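Local coordinates for protein thioesterase (Pseudomonas aeruginosa, PDB 3QY3) that probably hydrolyses fatty acyl-CoA thioesters as a member of the hotdog-fold thioesterases, at residues A[45-56]-A[83-92]; A[91-102]-A[113-121]. All coordinates share one frame; numbering follows the deposited sequence. Where two conformers were deposited one is given.

Contact 1 (A[45-56]-A[83-92])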
loop_
_atom_site.group_PDB
_atom_site.type_symbol
_atom_site.label_atom_id
_atom_site.label_comp_id
_atom_site.label_asym_id
_atom_site.label_seq_id
_atom_site.Cartn_x
_atom_site.Cartn_y
_atom_site.Cartn_z
ATOM N N GLY A 45 1.287 14.799 4.619
ATOM C CA GLY A 45 2.299 14.676 5.611
ATOM C C GLY A 45 1.821 14.138 6.942
ATOM O O GLY A 45 2.442 14.393 8.005
ATOM N N HIS A 46 0.746 13.364 6.914
ATOM C CA HIS A 46 0.353 12.581 8.070
ATOM C C HIS A 46 0.020 11.190 7.530
ATOM O O HIS A 46 -0.092 11.000 6.304
ATOM C CB HIS A 46 -0.947 13.091 8.757
ATOM C CG HIS A 46 -1.109 14.569 8.822
ATOM N ND1 HIS A 46 -2.024 15.237 8.038
ATOM C CD2 HIS A 46 -0.569 15.497 9.656
ATOM C CE1 HIS A 46 -1.969 16.538 8.326
ATOM N NE2 HIS A 46 -1.113 16.716 9.326
ATOM N N VAL A 47 -0.204 10.235 8.412
ATOM C CA VAL A 47 -0.541 8.891 7.958
ATOM C C VAL A 47 -1.818 8.952 7.096
ATOM O O VAL A 47 -2.808 9.624 7.466
ATOM C CB VAL A 47 -0.799 7.965 9.183
ATOM C CG1 VAL A 47 -1.534 6.597 8.773
ATOM C CG2 VAL A 47 0.550 7.649 9.943
ATOM N N ASN A 48 -1.805 8.308 5.947
ATOM C CA ASN A 48 -2.973 8.312 5.049
ATOM C C ASN A 48 -4.177 7.634 5.732
ATOM O O ASN A 48 -4.008 6.558 6.362
ATOM C CB ASN A 48 -2.592 7.547 3.760
ATOM C CG ASN A 48 -3.738 7.497 2.775
ATOM O OD1 ASN A 48 -4.092 8.500 2.145
ATOM N ND2 ASN A 48 -4.317 6.309 2.625
ATOM N N ASN A 49 -5.392 8.176 5.535
ATOM C CA ASN A 49 -6.555 7.663 6.263
ATOM C C ASN A 49 -6.825 6.219 6.036
ATOM O O ASN A 49 -7.283 5.520 6.961
ATOM C CB ASN A 49 -7.760 8.439 5.879
ATOM C CG ASN A 49 -7.785 9.725 6.542
ATOM O OD1 ASN A 49 -6.999 9.973 7.481
ATOM N ND2 ASN A 49 -8.583 10.620 6.006
ATOM N N THR A 50 -6.535 5.705 4.849
ATOM C CA THR A 50 -6.666 4.256 4.531
ATOM C C THR A 50 -5.846 3.348 5.454
ATOM O O THR A 50 -6.259 2.233 5.808
ATOM C CB THR A 50 -6.236 3.975 3.026
ATOM O OG1 THR A 50 -7.073 4.740 2.156
ATOM C CG2 THR A 50 -6.350 2.465 2.654
ATOM N N LEU A 51 -4.626 3.802 5.783
ATOM C CA LEU A 51 -3.673 3.000 6.538
ATOM C C LEU A 51 -4.183 2.634 7.962
ATOM O O LEU A 51 -3.786 1.619 8.498
ATOM C CB LEU A 51 -2.285 3.642 6.580
ATOM C CG LEU A 51 -1.296 3.189 5.497
ATOM C CD1 LEU A 51 -0.833 1.696 5.800
ATOM C CD2 LEU A 51 -1.923 3.314 4.133
ATOM N N TYR A 52 -5.074 3.432 8.544
ATOM C CA TYR A 52 -5.604 3.099 9.865
ATOM C C TYR A 52 -6.326 1.778 9.848
ATOM O O TYR A 52 -6.247 0.993 10.793
ATOM C CB TYR A 52 -6.530 4.178 10.382
ATOM C CG TYR A 52 -5.761 5.444 10.746
ATOM C CD1 TYR A 52 -4.985 5.519 11.886
ATOM C CD2 TYR A 52 -5.678 6.470 9.879
ATOM C CE1 TYR A 52 -4.246 6.651 12.182
ATOM C CE2 TYR A 52 -4.971 7.626 10.153
ATOM C CZ TYR A 52 -4.222 7.688 11.333
ATOM O OH TYR A 52 -3.509 8.848 11.588
ATOM N N PHE A 53 -6.927 1.467 8.704
ATOM C CA PHE A 53 -7.580 0.157 8.556
ATOM C C PHE A 53 -6.637 -1.019 8.468
ATOM O O PHE A 53 -6.986 -2.116 8.930
ATOM C CB PHE A 53 -8.561 0.212 7.395
ATOM C CG PHE A 53 -9.728 1.147 7.633
ATOM C CD1 PHE A 53 -10.731 0.836 8.514
ATOM C CD2 PHE A 53 -9.770 2.361 6.992
ATOM C CE1 PHE A 53 -11.830 1.713 8.730
ATOM C CE2 PHE A 53 -10.794 3.230 7.239
ATOM C CZ PHE A 53 -11.854 2.896 8.082
ATOM N N GLN A 54 -5.425 -0.744 7.969
ATOM C CA GLN A 54 -4.376 -1.756 7.986
ATOM C C GLN A 54 -3.893 -1.969 9.403
ATOM O O GLN A 54 -3.574 -3.116 9.787
ATOM C CB GLN A 54 -3.225 -1.395 7.065
ATOM C CG GLN A 54 -2.194 -2.450 7.005
ATOM C CD GLN A 54 -1.204 -2.310 5.825
ATOM O OE1 GLN A 54 -0.140 -1.667 5.926
ATOM N NE2 GLN A 54 -1.547 -2.955 4.691
ATOM N N TYR A 55 -3.735 -0.873 10.148
ATOM C CA TYR A 55 -3.373 -0.995 11.559
ATOM C C TYR A 55 -4.371 -1.819 12.349
ATOM O O TYR A 55 -3.980 -2.754 13.106
ATOM C CB TYR A 55 -3.170 0.381 12.209
ATOM C CG TYR A 55 -2.181 1.330 11.564
ATOM C CD1 TYR A 55 -1.192 0.888 10.735
ATOM C CD2 TYR A 55 -2.219 2.688 11.856
ATOM C CE1 TYR A 55 -0.280 1.785 10.082
ATOM C CE2 TYR A 55 -1.279 3.564 11.299
ATOM C CZ TYR A 55 -0.312 3.098 10.437
ATOM O OH TYR A 55 0.518 4.042 9.894
ATOM N N LEU A 56 -5.655 -1.560 12.097
ATOM C CA LEU A 56 -6.753 -2.306 12.760
ATOM C C LEU A 56 -6.740 -3.774 12.335
ATOM O O LEU A 56 -6.842 -4.684 13.161
ATOM C CB LEU A 56 -8.098 -1.677 12.449
ATOM C CG LEU A 56 -8.304 -0.310 13.084
ATOM C CD1 LEU A 56 -9.554 0.314 12.452
ATOM C CD2 LEU A 56 -8.418 -0.345 14.608
ATOM N N SER A 83 -16.868 -1.979 8.756
ATOM C CA SER A 83 -15.862 -1.205 9.453
ATOM C C SER A 83 -16.334 0.186 9.633
ATOM O O SER A 83 -16.782 0.780 8.658
ATOM C CB SER A 83 -14.565 -1.100 8.589
ATOM O OG SER A 83 -13.923 -2.411 8.488
ATOM N N LEU A 84 -16.188 0.710 10.849
ATOM C CA LEU A 84 -16.492 2.085 11.143
ATOM C C LEU A 84 -15.302 2.671 11.851
ATOM O O LEU A 84 -14.762 2.084 12.778
ATOM C CB LEU A 84 -17.713 2.202 12.047
ATOM C CG LEU A 84 -17.955 3.620 12.640
ATOM C CD1 LEU A 84 -18.520 4.492 11.643
ATOM C CD2 LEU A 84 -18.897 3.586 13.905
ATOM N N HIS A 85 -14.851 3.846 11.394
ATOM C CA HIS A 85 -13.785 4.503 12.048
ATOM C C HIS A 85 -13.988 5.999 12.047
ATOM O O HIS A 85 -14.232 6.579 10.985
ATOM C CB HIS A 85 -12.422 4.181 11.396
ATOM C CG HIS A 85 -11.257 4.751 12.143
ATOM N ND1 HIS A 85 -10.724 4.147 13.242
ATOM C CD2 HIS A 85 -10.470 5.814 11.888
ATOM C CE1 HIS A 85 -9.740 4.882 13.707
ATOM N NE2 HIS A 85 -9.538 5.873 12.867
ATOM N N THR A 86 -13.832 6.595 13.220
ATOM C CA THR A 86 -13.849 8.021 13.408
ATOM C C THR A 86 -12.431 8.542 13.649
ATOM O O THR A 86 -11.739 8.044 14.544
ATOM C CB THR A 86 -14.735 8.403 14.613
ATOM O OG1 THR A 86 -16.032 7.908 14.350
ATOM C CG2 THR A 86 -14.810 9.902 14.777
ATOM N N TYR A 87 -12.020 9.512 12.818
ATOM C CA TYR A 87 -10.702 10.108 12.788
ATOM C C TYR A 87 -10.711 11.347 13.683
ATOM O O TYR A 87 -11.393 12.350 13.427
ATOM C CB TYR A 87 -10.224 10.540 11.379
ATOM C CG TYR A 87 -10.219 9.410 10.378
ATOM C CD1 TYR A 87 -9.052 8.720 10.095
ATOM C CD2 TYR A 87 -11.365 9.081 9.688
ATOM C CE1 TYR A 87 -9.065 7.673 9.200
ATOM C CE2 TYR A 87 -11.375 8.025 8.759
ATOM C CZ TYR A 87 -10.202 7.351 8.535
ATOM O OH TYR A 87 -10.216 6.360 7.628
ATOM N N LEU A 88 -9.890 11.304 14.722
ATOM C CA LEU A 88 -9.892 12.387 15.679
ATOM C C LEU A 88 -8.612 13.205 15.722
ATOM O O LEU A 88 -8.655 14.433 15.913
ATOM C CB LEU A 88 -10.223 11.821 17.069
ATOM C CG LEU A 88 -11.602 11.166 17.163
ATOM C CD1 LEU A 88 -11.805 10.384 18.470
ATOM C CD2 LEU A 88 -12.654 12.214 16.923
ATOM N N LYS A 89 -7.489 12.563 15.566
ATOM C CA LYS A 89 -6.197 13.281 15.595
ATOM C C LYS A 89 -5.273 12.558 14.604
ATOM O O LYS A 89 -5.278 11.316 14.540
ATOM C CB LYS A 89 -5.549 13.238 16.974
ATOM C CG LYS A 89 -6.455 13.640 18.139
ATOM C CD LYS A 89 -5.746 13.648 19.579
ATOM C CE LYS A 89 -4.276 14.024 19.605
ATOM N NZ LYS A 89 -3.942 15.485 19.396
ATOM N N PRO A 90 -4.490 13.322 13.859
ATOM C CA PRO A 90 -3.561 12.700 12.891
ATOM C C PRO A 90 -2.359 12.131 13.562
ATOM O O PRO A 90 -1.958 12.599 14.635
ATOM C CB PRO A 90 -3.173 13.881 11.966
ATOM C CG PRO A 90 -3.348 15.082 12.815
ATOM C CD PRO A 90 -4.429 14.793 13.813
ATOM N N VAL A 91 -1.753 11.144 12.907
ATOM C CA VAL A 91 -0.494 10.563 13.357
ATOM C C VAL A 91 0.556 10.980 12.343
ATOM O O VAL A 91 0.319 10.965 11.133
ATOM C CB VAL A 91 -0.575 9.055 13.461
ATOM C CG1 VAL A 91 0.815 8.391 13.761
ATOM C CG2 VAL A 91 -1.655 8.556 14.482
ATOM N N VAL A 92 1.728 11.335 12.851
ATOM C CA VAL A 92 2.845 11.718 12.038
ATOM C C VAL A 92 4.061 10.840 12.345
ATOM O O VAL A 92 4.445 10.686 13.488
ATOM C CB VAL A 92 3.140 13.181 12.239
ATOM C CG1 VAL A 92 4.423 13.655 11.498
ATOM C CG2 VAL A 92 1.951 14.041 11.744
#
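Helix 51-56 runs at 120° to strand 83-87 with the two axes 10.3 Å apart at their closest, while the loops flanking them come nearer and are joined by a backbone bond from Val47 N to Val91 O, 2.9 Å long and close to straight. Val47 and Val91 lie side by side, CG2 of the first against CG1 of the second. Beside them Pro90 CB sits over one face of the His46 imidazole in a CH-pi contact, 4.1 Å from the ring centroid, and Val92 CG2 meets the same ring at its edge. Tyr52 carries the middle of the interface. With CG anti to its carbonyl carbon (chi1 -70°), its ring extends toward the loop after the strand, where Tyr52 OH accepts a weak, bent bond from Val91 N at 3.2 Å and Val91 CG2 packs against the ring edge. Packing of this kind, a helix laid against the concave side of a curved antiparallel sheet, is the core of the hotdog fold, and here it is built largely from an aromatic cluster of Tyr52, Phe53, His85 and Tyr87. The His85 ring turns its edge to the face of Phe53, with centroids 5.8 Å apart and planes at 70°; His85 ND1 is probably hydrogen-bonded to His115 on strand 110-119. Phe53 CZ reaches His85 CB at 3.6 Å, and the Phe53 ring stacks on Phe53 of the second subunit. Tyr87 crosses Asn49 and Phe53: Tyr52 CD2 touches the Tyr87 ring edge, Asn49 CG lies over one face of that ring, and Tyr87 OH stands 3.1 Å from Asn49 O. Residues 83-86 of strand 76-87 also pair antiparallel with a strand of the second subunit, continuing the sheet across the interface.

Contact 2 (A[91-102]-A[113-121])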
loop_
_atom_site.group_PDB
_atom_site.type_symbol
_atom_site.label_atom_id
_atom_site.label_comp_id
_atom_site.label_asym_id
_atom_site.label_seq_id
_atom_site.Cartn_x
_atom_site.Cartn_y
_atom_site.Cartn_z
ATOM N N VAL A 91 -1.753 11.144 12.907
ATOM C CA VAL A 91 -0.494 10.563 13.357
ATOM C C VAL A 91 0.556 10.980 12.343
ATOM O O VAL A 91 0.319 10.965 11.133
ATOM C CB VAL A 91 -0.575 9.055 13.461
ATOM C CG1 VAL A 91 0.815 8.391 13.761
ATOM C CG2 VAL A 91 -1.655 8.556 14.482
ATOM N N VAL A 92 1.728 11.335 12.851
ATOM C CA VAL A 92 2.845 11.718 12.038
ATOM C C VAL A 92 4.061 10.840 12.345
ATOM O O VAL A 92 4.445 10.686 13.488
ATOM C CB VAL A 92 3.140 13.181 12.239
ATOM C CG1 VAL A 92 4.423 13.655 11.498
ATOM C CG2 VAL A 92 1.951 14.041 11.744
ATOM N N HIS A 93 4.697 10.325 11.296
ATOM C CA HIS A 93 5.950 9.558 11.454
ATOM C C HIS A 93 7.072 10.401 12.072
ATOM O O HIS A 93 7.225 11.588 11.750
ATOM C CB HIS A 93 6.374 9.055 10.068
ATOM C CG HIS A 93 7.553 8.124 10.066
ATOM N ND1 HIS A 93 8.850 8.566 10.041
ATOM C CD2 HIS A 93 7.617 6.766 10.089
ATOM C CE1 HIS A 93 9.672 7.520 10.020
ATOM N NE2 HIS A 93 8.949 6.416 10.016
ATOM N N PRO A 94 7.918 9.796 12.915
ATOM C CA PRO A 94 7.878 8.438 13.414
ATOM C C PRO A 94 6.846 8.356 14.569
ATOM O O PRO A 94 6.735 9.281 15.372
ATOM C CB PRO A 94 9.278 8.207 13.949
ATOM C CG PRO A 94 9.816 9.545 14.228
ATOM C CD PRO A 94 9.150 10.514 13.334
ATOM N N ALA A 95 6.203 7.211 14.705
ATOM C CA ALA A 95 5.255 7.002 15.766
ATOM C C ALA A 95 4.946 5.506 15.818
ATOM O O ALA A 95 5.161 4.780 14.846
ATOM C CB ALA A 95 3.932 7.797 15.490
ATOM N N THR A 96 4.467 5.069 16.972
ATOM C CA THR A 96 3.925 3.719 17.143
ATOM C C THR A 96 2.459 3.834 17.534
ATOM O O THR A 96 2.108 4.428 18.565
ATOM C CB THR A 96 4.716 2.923 18.192
ATOM O OG1 THR A 96 6.078 2.843 17.739
ATOM C CG2 THR A 96 4.094 1.528 18.400
ATOM N N VAL A 97 1.585 3.306 16.683
ATOM C CA VAL A 97 0.165 3.335 16.961
ATOM C C VAL A 97 -0.164 2.193 17.913
ATOM O O VAL A 97 0.308 1.099 17.746
ATOM C CB VAL A 97 -0.685 3.243 15.667
ATOM C CG1 VAL A 97 -2.160 2.931 15.989
ATOM C CG2 VAL A 97 -0.540 4.573 14.859
ATOM N N VAL A 98 -1.003 2.468 18.901
ATOM C CA VAL A 98 -1.450 1.487 19.854
ATOM C C VAL A 98 -2.896 1.282 19.548
ATOM O O VAL A 98 -3.716 2.219 19.551
ATOM C CB VAL A 98 -1.233 1.942 21.363
ATOM C CG1 VAL A 98 -1.809 0.924 22.341
ATOM C CG2 VAL A 98 0.288 2.119 21.648
ATOM N N VAL A 99 -3.216 0.042 19.236
ATOM C CA VAL A 99 -4.571 -0.348 18.928
ATOM C C VAL A 99 -5.114 -1.195 20.089
ATOM O O VAL A 99 -4.590 -2.283 20.409
ATOM C CB VAL A 99 -4.660 -1.246 17.677
ATOM C CG1 VAL A 99 -6.149 -1.632 17.429
ATOM C CG2 VAL A 99 -4.125 -0.483 16.406
ATOM N N GLU A 100 -6.132 -0.703 20.758
ATOM C CA GLU A 100 -6.863 -1.469 21.761
ATOM C C GLU A 100 -8.150 -2.025 21.170
ATOM O O GLU A 100 -8.953 -1.258 20.599
ATOM C CB GLU A 100 -7.237 -0.581 22.955
ATOM C CG GLU A 100 -6.021 0.005 23.663
ATOM C CD GLU A 100 -6.371 0.982 24.783
ATOM O OE1 GLU A 100 -7.417 1.628 24.755
ATOM O OE2 GLU A 100 -5.556 1.115 25.675
ATOM N N LEU A 101 -8.305 -3.350 21.280
ATOM C CA LEU A 101 -9.501 -4.062 20.886
ATOM C C LEU A 101 -10.321 -4.496 22.111
ATOM O O LEU A 101 -9.817 -5.171 23.028
ATOM C CB LEU A 101 -9.138 -5.269 20.061
ATOM C CG LEU A 101 -8.343 -5.071 18.753
ATOM C CD1 LEU A 101 -8.020 -6.456 18.115
ATOM C CD2 LEU A 101 -9.097 -4.121 17.811
ATOM N N TYR A 102 -11.596 -4.126 22.066
ATOM C CA TYR A 102 -12.578 -4.404 23.133
ATOM C C TYR A 102 -13.702 -5.285 22.621
ATOM O O TYR A 102 -14.133 -5.177 21.492
ATOM C CB TYR A 102 -13.182 -3.092 23.678
ATOM C CG TYR A 102 -12.157 -2.223 24.376
ATOM C CD1 TYR A 102 -11.893 -2.379 25.730
ATOM C CD2 TYR A 102 -11.466 -1.232 23.679
ATOM C CE1 TYR A 102 -10.979 -1.560 26.381
ATOM C CE2 TYR A 102 -10.525 -0.431 24.332
ATOM C CZ TYR A 102 -10.278 -0.610 25.650
ATOM O OH TYR A 102 -9.349 0.202 26.271
ATOM N N LEU A 113 -16.066 -6.028 17.364
ATOM C CA LEU A 113 -14.844 -5.653 18.029
ATOM C C LEU A 113 -14.730 -4.158 17.999
ATOM O O LEU A 113 -14.628 -3.554 16.912
ATOM C CB LEU A 113 -13.618 -6.232 17.321
ATOM C CG LEU A 113 -13.148 -7.618 17.439
ATOM C CD1 LEU A 113 -11.826 -7.787 16.518
ATOM C CD2 LEU A 113 -12.904 -7.939 18.965
ATOM N N GLU A 114 -14.725 -3.558 19.171
ATOM C CA GLU A 114 -14.661 -2.125 19.292
ATOM C C GLU A 114 -13.202 -1.761 19.415
ATOM O O GLU A 114 -12.424 -2.499 20.049
ATOM C CB GLU A 114 -15.465 -1.696 20.499
ATOM C CG GLU A 114 -16.859 -2.178 20.376
ATOM C CD GLU A 114 -17.844 -1.125 20.361
ATOM O OE1 GLU A 114 -17.661 -0.176 19.574
ATOM O OE2 GLU A 114 -18.788 -1.256 21.180
ATOM N N HIS A 115 -12.799 -0.626 18.843
ATOM C CA HIS A 115 -11.431 -0.237 18.889
ATOM C C HIS A 115 -11.216 1.218 19.321
ATOM O O HIS A 115 -12.089 2.093 19.112
ATOM C CB HIS A 115 -10.714 -0.521 17.529
ATOM C CG HIS A 115 -11.177 0.338 16.381
ATOM N ND1 HIS A 115 -12.039 -0.122 15.415
ATOM C CD2 HIS A 115 -10.872 1.618 16.033
ATOM C CE1 HIS A 115 -12.220 0.828 14.511
ATOM N NE2 HIS A 115 -11.561 1.915 14.893
ATOM N N ARG A 116 -10.051 1.436 19.928
ATOM C CA ARG A 116 -9.560 2.767 20.201
ATOM C C ARG A 116 -8.087 2.797 19.845
ATOM O O ARG A 116 -7.353 1.808 20.078
ATOM C CB ARG A 116 -9.813 3.153 21.650
ATOM C CG ARG A 116 -11.293 3.481 21.851
ATOM C CD ARG A 116 -11.683 3.679 23.300
ATOM N NE ARG A 116 -11.293 4.985 23.788
ATOM C CZ ARG A 116 -10.161 5.203 24.429
ATOM N NH1 ARG A 116 -9.329 4.187 24.624
ATOM N NH2 ARG A 116 -9.867 6.424 24.867
ATOM N N LEU A 117 -7.675 3.905 19.243
ATOM C CA LEU A 117 -6.329 4.084 18.754
ATOM C C LEU A 117 -5.654 5.249 19.500
ATOM O O LEU A 117 -6.260 6.297 19.707
ATOM C CB LEU A 117 -6.417 4.403 17.269
ATOM C CG LEU A 117 -6.058 3.387 16.254
ATOM C CD1 LEU A 117 -6.621 2.016 16.642
ATOM C CD2 LEU A 117 -6.419 3.937 14.878
ATOM N N HIS A 118 -4.425 5.012 19.978
ATOM C CA HIS A 118 -3.601 5.996 20.668
ATOM C C HIS A 118 -2.182 5.880 19.995
ATOM O O HIS A 118 -1.981 5.112 19.073
ATOM C CB HIS A 118 -3.480 5.666 22.178
ATOM C CG HIS A 118 -4.783 5.332 22.874
ATOM N ND1 HIS A 118 -5.721 6.282 23.219
ATOM C CD2 HIS A 118 -5.258 4.154 23.343
ATOM C CE1 HIS A 118 -6.728 5.703 23.845
ATOM N NE2 HIS A 118 -6.479 4.407 23.921
ATOM N N THR A 119 -1.219 6.587 20.540
ATOM C CA THR A 119 0.202 6.383 20.177
ATOM C C THR A 119 0.945 6.035 21.463
ATOM O O THR A 119 0.496 6.337 22.567
ATOM C CB THR A 119 0.834 7.599 19.433
ATOM O OG1 THR A 119 0.872 8.744 20.298
ATOM C CG2 THR A 119 0.111 7.916 18.093
ATOM N N LEU A 120 2.114 5.436 21.327
ATOM C CA LEU A 120 2.923 5.155 22.476
ATOM C C LEU A 120 3.269 6.423 23.249
ATOM O O LEU A 120 3.248 6.384 24.475
ATOM C CB LEU A 120 4.229 4.497 22.094
ATOM C CG LEU A 120 4.349 2.989 22.203
ATOM C CD1 LEU A 120 5.830 2.653 22.108
ATOM C CD2 LEU A 120 3.667 2.419 23.473
ATOM N N GLU A 121 3.594 7.508 22.549
ATOM C CA GLU A 121 3.958 8.775 23.225
ATOM C C GLU A 121 2.750 9.517 23.810
ATOM O O GLU A 121 2.897 10.422 24.625
ATOM C CB GLU A 121 4.724 9.685 22.245
ATOM C CG GLU A 121 3.854 10.411 21.294
ATOM C CD GLU A 121 4.603 11.339 20.332
ATOM O OE1 GLU A 121 5.833 11.559 20.445
ATOM O OE2 GLU A 121 3.929 11.861 19.425
HETATM O O HOH W 1 6.800 10.984 17.220
#
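Glu100 and Arg116 lie side by side on one face of the antiparallel beta hairpin formed by strands 96-106 and 110-119, part of the curved hotdog sheet. In the conformers given for Arg116 and His118, the salt bridge from Glu100 OE1 to Arg116 NH1, 3.2 Å long, enters at the edge of the guanidinium, whose plane is turned 37° from the carboxylate. The Glu100 chain, extended beyond CG (chi2 175°), carries the same OE1 to the edge of the His118 ring, which stands nearly perpendicular to the carboxylate and gives it a weak bond from His118 NE2 at 3.0 Å. Tyr102 OH donates to Glu100 OE1 as well, at 2.8 Å, arriving from above the carboxylate plane. With these conformers one oxygen gathers three partners, which would probably favour the charged carboxylate; His118 ND1 is hydrogen-bonded to Gly125 O.

Val98 shares this face, and its CG2 meets Leu120 CD2 with the side chains at about a right angle. The other face is mostly apolar here and turned toward helix 51-66: Leu117 lies alongside Val99, Leu117 CD1 to Val99 CG2 at 3.5 Å, and crosses Val97 obliquely, both Leu117 and Val99 reaching helix residues. The backbones pair at Val98-His118, Glu100-Arg116 and Tyr102-Glu114, each with two hydrogen bonds. Near the end of the pairing, Val91 CG2 and Thr119 CG2 approach tip to tip, and Leu120 N donates to Thr96 O at 2.9 Å with an angle of 151°.

Overall arrangement
From the N terminus, the chain passes through 45-56 into helix 51-66 and returns along strand 76-87, where contact 1 closes a loop of 26 intervening residues. Residues 91 and 92 belong to both contacts and lead into strand 96-106; contact 2 then closes the shorter hairpin loop to strand 110-119. The two loops follow in series, neither nested nor crossed, with their centres about 9 Å apart. Contact 1 sets helix 51-66 and the loop before it against one strand of the sheet, and contact 2 joins two others. They meet where His85 ND1 lies 2.9 Å from His115 NE2, probably hydrogen-bonded, and where Leu56 packs on His115 and Leu117.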